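Side-chain contacts in prephenate dehydratase (Arthrobacter aurescens, PDB 3MWB), which probably catalyses the conversion of prephenate to phenylpyruvate in phenylalanine biosynthesis, and binds L-phenylalanine in its ACT domain: residues E45-G50 against Q78-I83; A55-E60 against T68-A73; V100-I105 against N168-D173; A139-L144 against E152-A157. One frame throughout, in Å; residues are numbered along the deposited sequence.

Contact 1 of 4, residues E45-G50 against Q78-I83; sequences ERVRAG and QELRII
The R48 guanidinium meets the Q78 backbone at its edge and the L80 side chain over one face. Q78 O sits almost exactly in its plane, 3.2 Å from R48 NH2. That bond is fairly straight (155° at the hydrogen), and the donor lies in the carbonyl plane. A second, weak bond runs from R48 NE to the same oxygen. R48 NH2 also bonds A73 O, so the group is held in place by two backbone carbonyls. Over the face lies L80 CD1, 3.6 Å from R48 CZ and shifted toward the rim. The L80 side chain crosses the arginine at about a right angle. Its other methyl, L80 CD2, rests on R48 CG at 3.8 Å and reaches V47 CG1 at 4.1 Å. The contact ties the C-terminal end of helix 40-48 to the lead-in of strand 81-89 of the first sheet. The helix end is closed by a Schellman motif, with G50 in the left-handed region. On the more exposed side, Q78 CB lies 3.8 Å from R48 NE, and the amide and guanidinium planes are 61° apart. The Q78 chain bends at chi2 (-75°), and its end leads away from the helix. A water spans the remaining distance, donating to R48 O and accepting from Q78 NE2.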
loop_
_atom_site.group_PDB
_atom_site.type_symbol
_atom_site.label_atom_id
_atom_site.label_comp_id
_atom_site.label_asym_id
_atom_site.label_seq_id
_atom_site.Cartn_x
_atom_site.Cartn_y
_atom_site.Cartn_z
ATOM N N GLU A 45 -8.112 4.046 38.369
ATOM C CA GLU A 45 -9.251 4.785 38.869
ATOM C C GLU A 45 -8.779 5.864 39.835
ATOM O O GLU A 45 -9.202 7.017 39.739
ATOM C CB GLU A 45 -10.113 3.818 39.642
ATOM C CG GLU A 45 -11.555 4.011 39.550
ATOM C CD GLU A 45 -12.267 2.801 40.107
ATOM O OE1 GLU A 45 -12.802 2.897 41.235
ATOM O OE2 GLU A 45 -12.252 1.742 39.428
ATOM N N ARG A 46 -7.889 5.491 40.753
ATOM C CA ARG A 46 -7.407 6.441 41.755
ATOM C C ARG A 46 -6.697 7.624 41.087
ATOM O O ARG A 46 -6.885 8.777 41.491
ATOM C CB ARG A 46 -6.515 5.754 42.811
ATOM N N VAL A 47 -5.919 7.344 40.046
ATOM C CA VAL A 47 -5.234 8.389 39.286
ATOM C C VAL A 47 -6.261 9.291 38.584
ATOM O O VAL A 47 -6.225 10.519 38.704
ATOM C CB VAL A 47 -4.235 7.777 38.233
ATOM C CG1 VAL A 47 -3.677 8.847 37.330
ATOM C CG2 VAL A 47 -3.099 7.016 38.947
ATOM N N ARG A 48 -7.185 8.663 37.864
ATOM C CA ARG A 48 -8.260 9.389 37.178
ATOM C C ARG A 48 -9.084 10.304 38.108
ATOM O O ARG A 48 -9.467 11.405 37.708
ATOM C CB ARG A 48 -9.159 8.407 36.439
ATOM C CG ARG A 48 -8.476 7.806 35.230
ATOM C CD ARG A 48 -9.099 6.493 34.777
ATOM N NE ARG A 48 -8.924 6.341 33.334
ATOM C CZ ARG A 48 -8.900 5.174 32.690
ATOM N NH1 ARG A 48 -9.019 4.042 33.360
ATOM N NH2 ARG A 48 -8.745 5.148 31.371
ATOM N N ALA A 49 -9.341 9.845 39.336
ATOM C CA ALA A 49 -10.140 10.581 40.318
ATOM C C ALA A 49 -9.392 11.732 40.978
ATOM O O ALA A 49 -9.978 12.476 41.765
ATOM C CB ALA A 49 -10.696 9.628 41.396
ATOM N N GLY A 50 -8.110 11.880 40.677
ATOM C CA GLY A 50 -7.325 12.961 41.279
ATOM C C GLY A 50 -6.686 12.617 42.614
ATOM O O GLY A 50 -6.192 13.504 43.295
ATOM N N GLN A 78 -11.497 8.094 31.000
ATOM C CA GLN A 78 -10.759 9.330 31.177
ATOM C C GLN A 78 -9.369 9.250 30.546
ATOM O O GLN A 78 -8.714 8.209 30.596
ATOM C CB GLN A 78 -10.684 9.691 32.671
ATOM C CG GLN A 78 -12.059 9.813 33.376
ATOM C CD GLN A 78 -12.808 11.090 33.024
ATOM O OE1 GLN A 78 -13.816 11.059 32.305
ATOM N NE2 GLN A 78 -12.336 12.223 33.548
ATOM N N GLU A 79 -8.935 10.341 29.929
ATOM C CA GLU A 79 -7.604 10.407 29.323
ATOM C C GLU A 79 -6.487 10.116 30.341
ATOM O O GLU A 79 -6.545 10.537 31.507
ATOM C CB GLU A 79 -7.395 11.782 28.678
ATOM N N LEU A 80 -5.482 9.378 29.888
ATOM C CA LEU A 80 -4.295 9.071 30.683
ATOM C C LEU A 80 -3.048 9.204 29.820
ATOM O O LEU A 80 -3.137 9.155 28.584
ATOM C CB LEU A 80 -4.382 7.642 31.191
ATOM C CG LEU A 80 -5.393 7.271 32.262
ATOM C CD1 LEU A 80 -5.379 5.759 32.408
ATOM C CD2 LEU A 80 -5.085 7.935 33.589
ATOM N N ARG A 81 -1.889 9.337 30.465
ATOM C CA ARG A 81 -0.606 9.356 29.758
ATOM C C ARG A 81 0.440 8.478 30.432
ATOM O O ARG A 81 0.655 8.563 31.620
ATOM C CB ARG A 81 -0.037 10.771 29.668
ATOM C CG ARG A 81 -0.974 11.789 29.019
ATOM C CD ARG A 81 -1.129 11.571 27.498
ATOM N NE ARG A 81 -2.053 12.555 26.943
ATOM C CZ ARG A 81 -1.725 13.816 26.674
ATOM N NH1 ARG A 81 -0.484 14.243 26.889
ATOM N NH2 ARG A 81 -2.639 14.648 26.180
ATOM N N ILE A 82 1.115 7.666 29.633
ATOM C CA ILE A 82 2.325 7.007 30.079
ATOM C C ILE A 82 3.439 8.046 30.196
ATOM O O ILE A 82 3.775 8.716 29.221
ATOM C CB ILE A 82 2.742 5.906 29.083
ATOM C CG1 ILE A 82 1.645 4.835 29.016
ATOM C CG2 ILE A 82 4.102 5.301 29.496
ATOM C CD1 ILE A 82 1.744 3.870 27.779
ATOM N N ILE A 83 4.016 8.173 31.385
ATOM C CA ILE A 83 5.127 9.108 31.608
ATOM C C ILE A 83 6.491 8.405 31.747
ATOM O O ILE A 83 7.535 9.044 31.671
ATOM C CB ILE A 83 4.855 9.983 32.839
ATOM C CG1 ILE A 83 4.837 9.136 34.123
ATOM C CG2 ILE A 83 3.519 10.715 32.675
ATOM C CD1 ILE A 83 4.602 9.991 35.439
HETATM O O HOH W 1 -9.597 11.878 34.920
#

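Contact 2 of 4, residues A55-E60 against T68-A73; sequences AMVPIE and TATLDA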
loop_
_atom_site.group_PDB
_atom_site.type_symbol
_atom_site.label_atom_id
_atom_site.label_comp_id
_atom_site.label_asym_id
_atom_site.label_seq_id
_atom_site.Cartn_x
_atom_site.Cartn_y
_atom_site.Cartn_z
ATOM N N ALA A 55 0.110 5.616 38.394
ATOM C CA ALA A 55 -0.160 4.225 38.705
ATOM C C ALA A 55 0.837 3.352 37.951
ATOM O O ALA A 55 1.041 3.556 36.765
ATOM C CB ALA A 55 -1.575 3.866 38.290
HETATM N N MSE A 56 1.454 2.398 38.648
HETATM C CA MSE A 56 2.422 1.494 38.053
HETATM C C MSE A 56 1.758 0.155 37.732
HETATM O O MSE A 56 1.364 -0.590 38.638
HETATM C CB MSE A 56 3.616 1.278 38.984
HETATM C CG MSE A 56 4.750 0.448 38.358
HETATM SE SE MSE A 56 5.660 1.381 36.859
HETATM C CE MSE A 56 6.814 2.652 37.781
ATOM N N VAL A 57 1.646 -0.142 36.439
ATOM C CA VAL A 57 0.924 -1.325 35.996
ATOM C C VAL A 57 1.721 -2.091 34.953
ATOM O O VAL A 57 2.464 -1.479 34.181
ATOM C CB VAL A 57 -0.496 -0.961 35.474
ATOM C CG1 VAL A 57 -1.356 -0.367 36.607
ATOM C CG2 VAL A 57 -0.430 0.016 34.279
ATOM N N PRO A 58 1.572 -3.432 34.917
ATOM C CA PRO A 58 2.340 -4.212 33.949
ATOM C C PRO A 58 1.714 -4.124 32.564
ATOM O O PRO A 58 0.493 -3.964 32.439
ATOM C CB PRO A 58 2.218 -5.639 34.482
ATOM C CG PRO A 58 0.870 -5.685 35.147
ATOM C CD PRO A 58 0.589 -4.269 35.649
ATOM N N ILE A 59 2.542 -4.245 31.530
ATOM C CA ILE A 59 2.033 -4.213 30.158
ATOM C C ILE A 59 2.565 -5.337 29.281
ATOM O O ILE A 59 2.026 -5.568 28.203
ATOM C CB ILE A 59 2.249 -2.830 29.464
ATOM C CG1 ILE A 59 1.357 -2.753 28.201
ATOM C CG2 ILE A 59 3.751 -2.588 29.197
ATOM C CD1 ILE A 59 1.172 -1.394 27.540
ATOM N N GLU A 60 3.610 -6.030 29.733
ATOM C CA GLU A 60 4.112 -7.223 29.040
ATOM C C GLU A 60 4.862 -8.165 30.000
ATOM O O GLU A 60 5.689 -7.720 30.796
ATOM C CB GLU A 60 5.005 -6.837 27.844
ATOM C CG GLU A 60 5.556 -8.016 27.034
ATOM C CD GLU A 60 4.643 -8.518 25.890
ATOM O OE1 GLU A 60 3.601 -7.882 25.604
ATOM O OE2 GLU A 60 4.984 -9.556 25.251
ATOM N N THR A 68 -3.610 -7.963 30.164
ATOM C CA THR A 68 -4.822 -7.657 29.389
ATOM C C THR A 68 -5.684 -6.589 30.079
ATOM O O THR A 68 -6.239 -5.713 29.419
ATOM C CB THR A 68 -5.648 -8.898 29.129
ATOM O OG1 THR A 68 -5.755 -9.652 30.354
ATOM C CG2 THR A 68 -4.963 -9.741 28.046
ATOM N N ALA A 69 -5.775 -6.649 31.400
ATOM C CA ALA A 69 -6.469 -5.595 32.137
ATOM C C ALA A 69 -5.906 -4.216 31.770
ATOM O O ALA A 69 -6.660 -3.270 31.558
ATOM C CB ALA A 69 -6.389 -5.823 33.640
ATOM N N THR A 70 -4.586 -4.109 31.708
ATOM C CA THR A 70 -3.928 -2.842 31.426
ATOM C C THR A 70 -4.279 -2.320 30.034
ATOM O O THR A 70 -4.630 -1.161 29.875
ATOM C CB THR A 70 -2.406 -2.972 31.546
ATOM O OG1 THR A 70 -2.059 -3.165 32.922
ATOM C CG2 THR A 70 -1.723 -1.725 31.004
ATOM N N LEU A 71 -4.204 -3.204 29.046
ATOM C CA LEU A 71 -4.449 -2.860 27.653
ATOM C C LEU A 71 -5.880 -2.396 27.453
ATOM O O LEU A 71 -6.127 -1.474 26.690
ATOM C CB LEU A 71 -4.147 -4.061 26.749
ATOM C CG LEU A 71 -2.704 -4.568 26.764
ATOM C CD1 LEU A 71 -2.599 -5.821 25.893
ATOM C CD2 LEU A 71 -1.759 -3.480 26.269
ATOM N N ASP A 72 -6.822 -3.010 28.160
ATOM C CA ASP A 72 -8.221 -2.603 28.020
ATOM C C ASP A 72 -8.475 -1.303 28.781
ATOM O O ASP A 72 -9.187 -0.411 28.292
ATOM C CB ASP A 72 -9.151 -3.736 28.471
ATOM C CG ASP A 72 -9.176 -4.891 27.477
ATOM O OD1 ASP A 72 -8.668 -4.709 26.345
ATOM O OD2 ASP A 72 -9.718 -5.969 27.811
ATOM N N ALA A 73 -7.873 -1.181 29.959
ATOM C CA ALA A 73 -8.163 -0.028 30.839
ATOM C C ALA A 73 -7.722 1.316 30.238
ATOM O O ALA A 73 -8.441 2.327 30.344
ATOM C CB ALA A 73 -7.538 -0.236 32.205
#
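T70 points from helix 67-73 at V57 and P58 of the neighbouring strand. Its CB already stands close, 3.2 Å from P58 O. Beyond CB the side chain splits. OG1 lies beside its own backbone N (chi1 -69°) and donates to P58 O at 2.7 Å. The C=O...donor angle is 161°, so the hydroxyl meets the carbonyl nearly head-on. T70 OG1 is also hydrogen-bonded to G66 O, so the single proton of this buried hydroxyl is shared or favours one carbonyl. T70 OG1 also packs on V57 CB at 3.7 Å. The methyl branch, T70 CG2, touches V57 CG2 at 3.9 Å and also lies near P58 O. Next along the helix, L71 covers I59. L71 CD2 lies 3.7 Å from I59 CG1, with the two side chains at about a right angle. I59 and E60 form a classic beta bulge opposite R183. The strand and helix axes run 103° apart, so the helix lies across the strand instead of running back along it. This is the first half of a beta-alpha-beta crossover, in which helix 67-73 leads from strand 54-60 to strand 81-89 in the mixed sheet of the prephenate dehydratase domain.

Contact 3 of 4, residues V100-I105 against N168-D173; sequences VELSDI and NVLAED
L170 is the side chain on which V100, L102 and I105 converge. Its CD1 lies 3.3 Å from V100 O, a close methyl-to-carbonyl contact. Its CD2 meets I105 CD1 tip to tip at 3.8 Å. L102 comes in along another side, running past L170 in the opposite direction, and its CD1 reaches L170 CG at 4.0 Å. L170 has a first torsion of -113°, well away from a staggered value, while making these contacts. A water extends the contact. It donates to V100 O at 2.8 Å and accepts from N168 ND2. Further out, the 3-10 turn 102-104 sets the positions of L102 and I105. D104 folds back, and its OD2 takes the E101 N-H at 3.0 Å, 19° out of the carboxylate plane. D104 N in turn bonds E101 O, and this pair of bonds keeps the turn closed. Within its own strand, L170 and the following A171 both face L94 in a classic beta bulge, where the chain turns a corner. The arrangement is a loop leading into strand 107-110, packed at the surface against the bulged edge strand 168-171 of the second sheet.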
loop_
_atom_site.group_PDB
_atom_site.type_symbol
_atom_site.label_atom_id
_atom_site.label_comp_id
_atom_site.label_asym_id
_atom_site.label_seq_id
_atom_site.Cartn_x
_atom_site.Cartn_y
_atom_site.Cartn_z
ATOM N N VAL A 100 12.447 -25.569 57.615
ATOM C CA VAL A 100 11.958 -26.383 56.504
ATOM C C VAL A 100 13.056 -26.526 55.441
ATOM O O VAL A 100 13.650 -25.536 55.003
ATOM C CB VAL A 100 10.634 -25.817 55.897
ATOM C CG1 VAL A 100 10.077 -26.751 54.824
ATOM C CG2 VAL A 100 9.583 -25.605 56.999
ATOM N N GLU A 101 13.335 -27.768 55.053
ATOM C CA GLU A 101 14.370 -28.060 54.062
ATOM C C GLU A 101 13.730 -28.616 52.796
ATOM O O GLU A 101 12.541 -28.912 52.790
ATOM C CB GLU A 101 15.385 -29.060 54.636
ATOM C CG GLU A 101 15.905 -28.719 56.034
ATOM C CD GLU A 101 16.995 -27.653 56.044
ATOM O OE1 GLU A 101 17.032 -26.800 55.126
ATOM O OE2 GLU A 101 17.822 -27.666 56.986
ATOM N N LEU A 102 14.520 -28.760 51.733
ATOM C CA LEU A 102 14.044 -29.307 50.451
ATOM C C LEU A 102 13.248 -30.612 50.580
ATOM O O LEU A 102 12.167 -30.742 50.009
ATOM C CB LEU A 102 15.216 -29.492 49.478
ATOM C CG LEU A 102 15.509 -28.400 48.445
ATOM C CD1 LEU A 102 15.876 -27.056 49.084
ATOM C CD2 LEU A 102 16.620 -28.860 47.494
ATOM N N SER A 103 13.784 -31.565 51.338
ATOM C CA SER A 103 13.111 -32.847 51.591
ATOM C C SER A 103 11.724 -32.715 52.239
ATOM O O SER A 103 10.903 -33.629 52.131
ATOM C CB SER A 103 14.000 -33.760 52.436
ATOM O OG SER A 103 14.522 -33.065 53.553
ATOM N N ASP A 104 11.462 -31.585 52.892
ATOM C CA ASP A 104 10.174 -31.353 53.570
ATOM C C ASP A 104 9.053 -30.799 52.687
ATOM O O ASP A 104 7.937 -30.607 53.171
ATOM C CB ASP A 104 10.356 -30.419 54.768
ATOM C CG ASP A 104 11.307 -30.967 55.799
ATOM O OD1 ASP A 104 11.196 -32.165 56.150
ATOM O OD2 ASP A 104 12.161 -30.187 56.270
ATOM N N ILE A 105 9.337 -30.542 51.407
ATOM C CA ILE A 105 8.373 -29.881 50.512
ATOM C C ILE A 105 7.592 -30.859 49.627
ATOM O O ILE A 105 8.174 -31.559 48.784
ATOM C CB ILE A 105 9.069 -28.833 49.620
ATOM C CG1 ILE A 105 9.700 -27.734 50.481
ATOM C CG2 ILE A 105 8.074 -28.250 48.590
ATOM C CD1 ILE A 105 10.680 -26.849 49.728
ATOM N N ASN A 168 12.289 -17.672 54.741
ATOM C CA ASN A 168 13.661 -18.070 54.510
ATOM C C ASN A 168 13.825 -18.456 53.057
ATOM O O ASN A 168 12.969 -19.150 52.510
ATOM C CB ASN A 168 14.001 -19.273 55.392
ATOM C CG ASN A 168 15.457 -19.668 55.289
ATOM O OD1 ASN A 168 16.339 -18.833 55.485
ATOM N ND2 ASN A 168 15.718 -20.941 54.978
ATOM N N VAL A 169 14.915 -18.002 52.437
ATOM C CA VAL A 169 15.218 -18.342 51.048
ATOM C C VAL A 169 15.879 -19.725 50.969
ATOM O O VAL A 169 17.011 -19.922 51.433
ATOM C CB VAL A 169 16.122 -17.283 50.360
ATOM C CG1 VAL A 169 16.428 -17.707 48.918
ATOM C CG2 VAL A 169 15.457 -15.902 50.375
ATOM N N LEU A 170 15.161 -20.681 50.389
ATOM C CA LEU A 170 15.685 -22.036 50.219
ATOM C C LEU A 170 16.498 -22.196 48.941
ATOM O O LEU A 170 17.458 -22.943 48.919
ATOM C CB LEU A 170 14.554 -23.062 50.248
ATOM C CG LEU A 170 14.465 -24.065 51.404
ATOM C CD1 LEU A 170 15.045 -23.555 52.739
ATOM C CD2 LEU A 170 13.022 -24.548 51.563
ATOM N N ALA A 171 16.077 -21.518 47.873
ATOM C CA ALA A 171 16.795 -21.557 46.601
ATOM C C ALA A 171 16.734 -20.202 45.899
ATOM O O ALA A 171 15.669 -19.565 45.869
ATOM C CB ALA A 171 16.216 -22.630 45.708
ATOM N N GLU A 172 17.873 -19.784 45.335
ATOM C CA GLU A 172 18.015 -18.500 44.628
ATOM C C GLU A 172 18.019 -18.656 43.106
ATOM O O GLU A 172 18.597 -19.618 42.580
ATOM C CB GLU A 172 19.321 -17.818 45.041
ATOM C CG GLU A 172 19.227 -16.977 46.292
ATOM C CD GLU A 172 20.567 -16.333 46.676
ATOM O OE1 GLU A 172 21.651 -16.971 46.559
ATOM O OE2 GLU A 172 20.530 -15.165 47.095
ATOM N N ASP A 173 17.367 -17.716 42.413
ATOM C CA ASP A 173 17.462 -17.592 40.946
ATOM C C ASP A 173 17.081 -18.901 40.234
ATOM O O ASP A 173 17.894 -19.526 39.579
ATOM C CB ASP A 173 18.875 -17.110 40.544
ATOM C CG ASP A 173 18.936 -16.484 39.130
ATOM O OD1 ASP A 173 17.916 -15.976 38.628
ATOM O OD2 ASP A 173 20.040 -16.481 38.524
HETATM O O HOH W 2 13.135 -22.826 55.321
#

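Contact 4 of 4, residues A139-L144 against E152-A157; sequences ASAMGL and EAAICA
The peptide group joining S140 to A141 carries A154 CB on one face. The methyl is 3.7 Å from S140 O and equally far from A141 N, displaced toward the O and N side of the group. S140 O also takes a hydrogen bond from the Y151 hydroxyl. L144 CD2 covers a second peptide group, E152-A153, more centrally, standing almost directly above E152 C at 3.7 Å. The other branch, L144 CD1, rests on A154 CB at 3.7 Å. Here L144 CG lies opposite its own carbonyl carbon (chi1 -64°), which turns the branch toward the strand; chi2 (164°) then sets CD1 over A154 and CD2 over the peptide. Further along, A141 CB meets C156 CB and C156 SG, both at 4.1 Å. The small residues let the backbones come close, with A141 CA and A154 CA 5.2 Å apart. S140 OG is satisfied away from the strand residues, by S109 OG and S136 O. A141 and C156 also lie near L167 and A161, which bind magnesium in a structure of this protein, although no ion is bound to this chain. Helix 137-143 and strand 153-156 run roughly antiparallel, at 149°, and form the second half of a beta-alpha-beta crossover that starts from strand 130-133.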
loop_
_atom_site.group_PDB
_atom_site.type_symbol
_atom_site.label_atom_id
_atom_site.label_comp_id
_atom_site.label_asym_id
_atom_site.label_seq_id
_atom_site.Cartn_x
_atom_site.Cartn_y
_atom_site.Cartn_z
ATOM N N ALA A 139 0.903 -13.294 47.736
ATOM C CA ALA A 139 -0.083 -14.020 48.551
ATOM C C ALA A 139 0.386 -15.438 48.871
ATOM O O ALA A 139 0.211 -15.922 49.992
ATOM C CB ALA A 139 -1.455 -14.046 47.880
ATOM N N SER A 140 0.993 -16.094 47.883
ATOM C CA SER A 140 1.544 -17.421 48.076
ATOM C C SER A 140 2.599 -17.395 49.168
ATOM O O SER A 140 2.583 -18.247 50.063
ATOM C CB SER A 140 2.134 -17.963 46.775
ATOM O OG SER A 140 1.097 -18.339 45.893
ATOM N N ALA A 141 3.497 -16.413 49.093
ATOM C CA ALA A 141 4.524 -16.231 50.103
ATOM C C ALA A 141 3.932 -15.951 51.487
ATOM O O ALA A 141 4.325 -16.608 52.465
ATOM C CB ALA A 141 5.526 -15.125 49.691
HETATM N N MSE A 142 3.008 -14.986 51.564
HETATM C CA MSE A 142 2.368 -14.582 52.826
HETATM C C MSE A 142 1.534 -15.687 53.478
HETATM O O MSE A 142 1.396 -15.727 54.709
HETATM C CB MSE A 142 1.507 -13.322 52.631
HETATM C CG MSE A 142 2.303 -12.083 52.209
HETATM SE SE MSE A 142 3.757 -11.571 53.438
HETATM C CE MSE A 142 2.689 -10.594 54.750
ATOM N N GLY A 143 0.979 -16.573 52.653
ATOM C CA GLY A 143 0.222 -17.729 53.134
ATOM C C GLY A 143 1.045 -18.639 54.038
ATOM O O GLY A 143 0.502 -19.279 54.934
ATOM N N LEU A 144 2.358 -18.682 53.811
ATOM C CA LEU A 144 3.283 -19.461 54.645
ATOM C C LEU A 144 3.404 -18.983 56.101
ATOM O O LEU A 144 3.876 -19.734 56.958
ATOM C CB LEU A 144 4.675 -19.502 54.011
ATOM C CG LEU A 144 4.837 -20.202 52.658
ATOM C CD1 LEU A 144 6.165 -19.807 52.031
ATOM C CD2 LEU A 144 4.724 -21.713 52.789
ATOM N N GLU A 152 4.028 -25.935 51.579
ATOM C CA GLU A 152 5.235 -25.825 52.409
ATOM C C GLU A 152 6.298 -24.872 51.835
ATOM O O GLU A 152 7.238 -24.485 52.534
ATOM C CB GLU A 152 5.831 -27.211 52.699
ATOM C CG GLU A 152 4.849 -28.232 53.293
ATOM C CD GLU A 152 4.070 -28.988 52.221
ATOM O OE1 GLU A 152 4.664 -29.347 51.180
ATOM O OE2 GLU A 152 2.860 -29.213 52.410
ATOM N N ALA A 153 6.132 -24.490 50.575
ATOM C CA ALA A 153 7.024 -23.531 49.924
ATOM C C ALA A 153 6.254 -22.594 48.986
ATOM O O ALA A 153 5.130 -22.900 48.574
ATOM C CB ALA A 153 8.114 -24.259 49.175
ATOM N N ALA A 154 6.861 -21.445 48.679
ATOM C CA ALA A 154 6.321 -20.512 47.685
ATOM C C ALA A 154 7.429 -20.026 46.739
ATOM O O ALA A 154 8.610 -20.069 47.077
ATOM C CB ALA A 154 5.628 -19.334 48.361
ATOM N N ILE A 155 7.030 -19.613 45.543
ATOM C CA ILE A 155 7.937 -19.028 44.582
ATOM C C ILE A 155 7.508 -17.588 44.415
ATOM O O ILE A 155 6.354 -17.302 44.076
ATOM C CB ILE A 155 7.901 -19.769 43.233
ATOM C CG1 ILE A 155 8.371 -21.216 43.425
ATOM C CG2 ILE A 155 8.787 -19.060 42.223
ATOM C CD1 ILE A 155 8.173 -22.098 42.197
ATOM N N CYS A 156 8.445 -16.683 44.674
ATOM C CA CYS A 156 8.123 -15.277 44.766
ATOM C C CYS A 156 9.327 -14.410 44.390
ATOM O O CYS A 156 10.367 -14.933 43.979
ATOM C CB CYS A 156 7.677 -14.972 46.194
ATOM S SG CYS A 156 8.947 -15.369 47.400
ATOM N N ALA A 157 9.167 -13.098 44.556
ATOM C CA ALA A 157 10.227 -12.108 44.326
ATOM C C ALA A 157 11.237 -12.045 45.473
ATOM O O ALA A 157 10.901 -12.349 46.624
ATOM C CB ALA A 157 9.606 -10.707 44.091
#

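All four contacts lie in the prephenate dehydratase domain, two on each of its sheets. Contacts 1 and 2 share the sheet holding strands 54-60 and 81-89. Their centres are 12 Å apart, and they touch where V47 of contact 1 packs near A55 of contact 2. Contacts 3 and 4 share the second sheet, with centres 11 Å apart, and meet where I105 packs on A153. The two pairs are well separated: contacts 1 and 3 are centred about 42 Å apart. Along the chain, contact 2 falls between the segments of contact 1, and contact 4 between those of contact 3. Each pair thus belongs to one lobe, consistent with the two-lobed periplasmic-binding-protein architecture of this family.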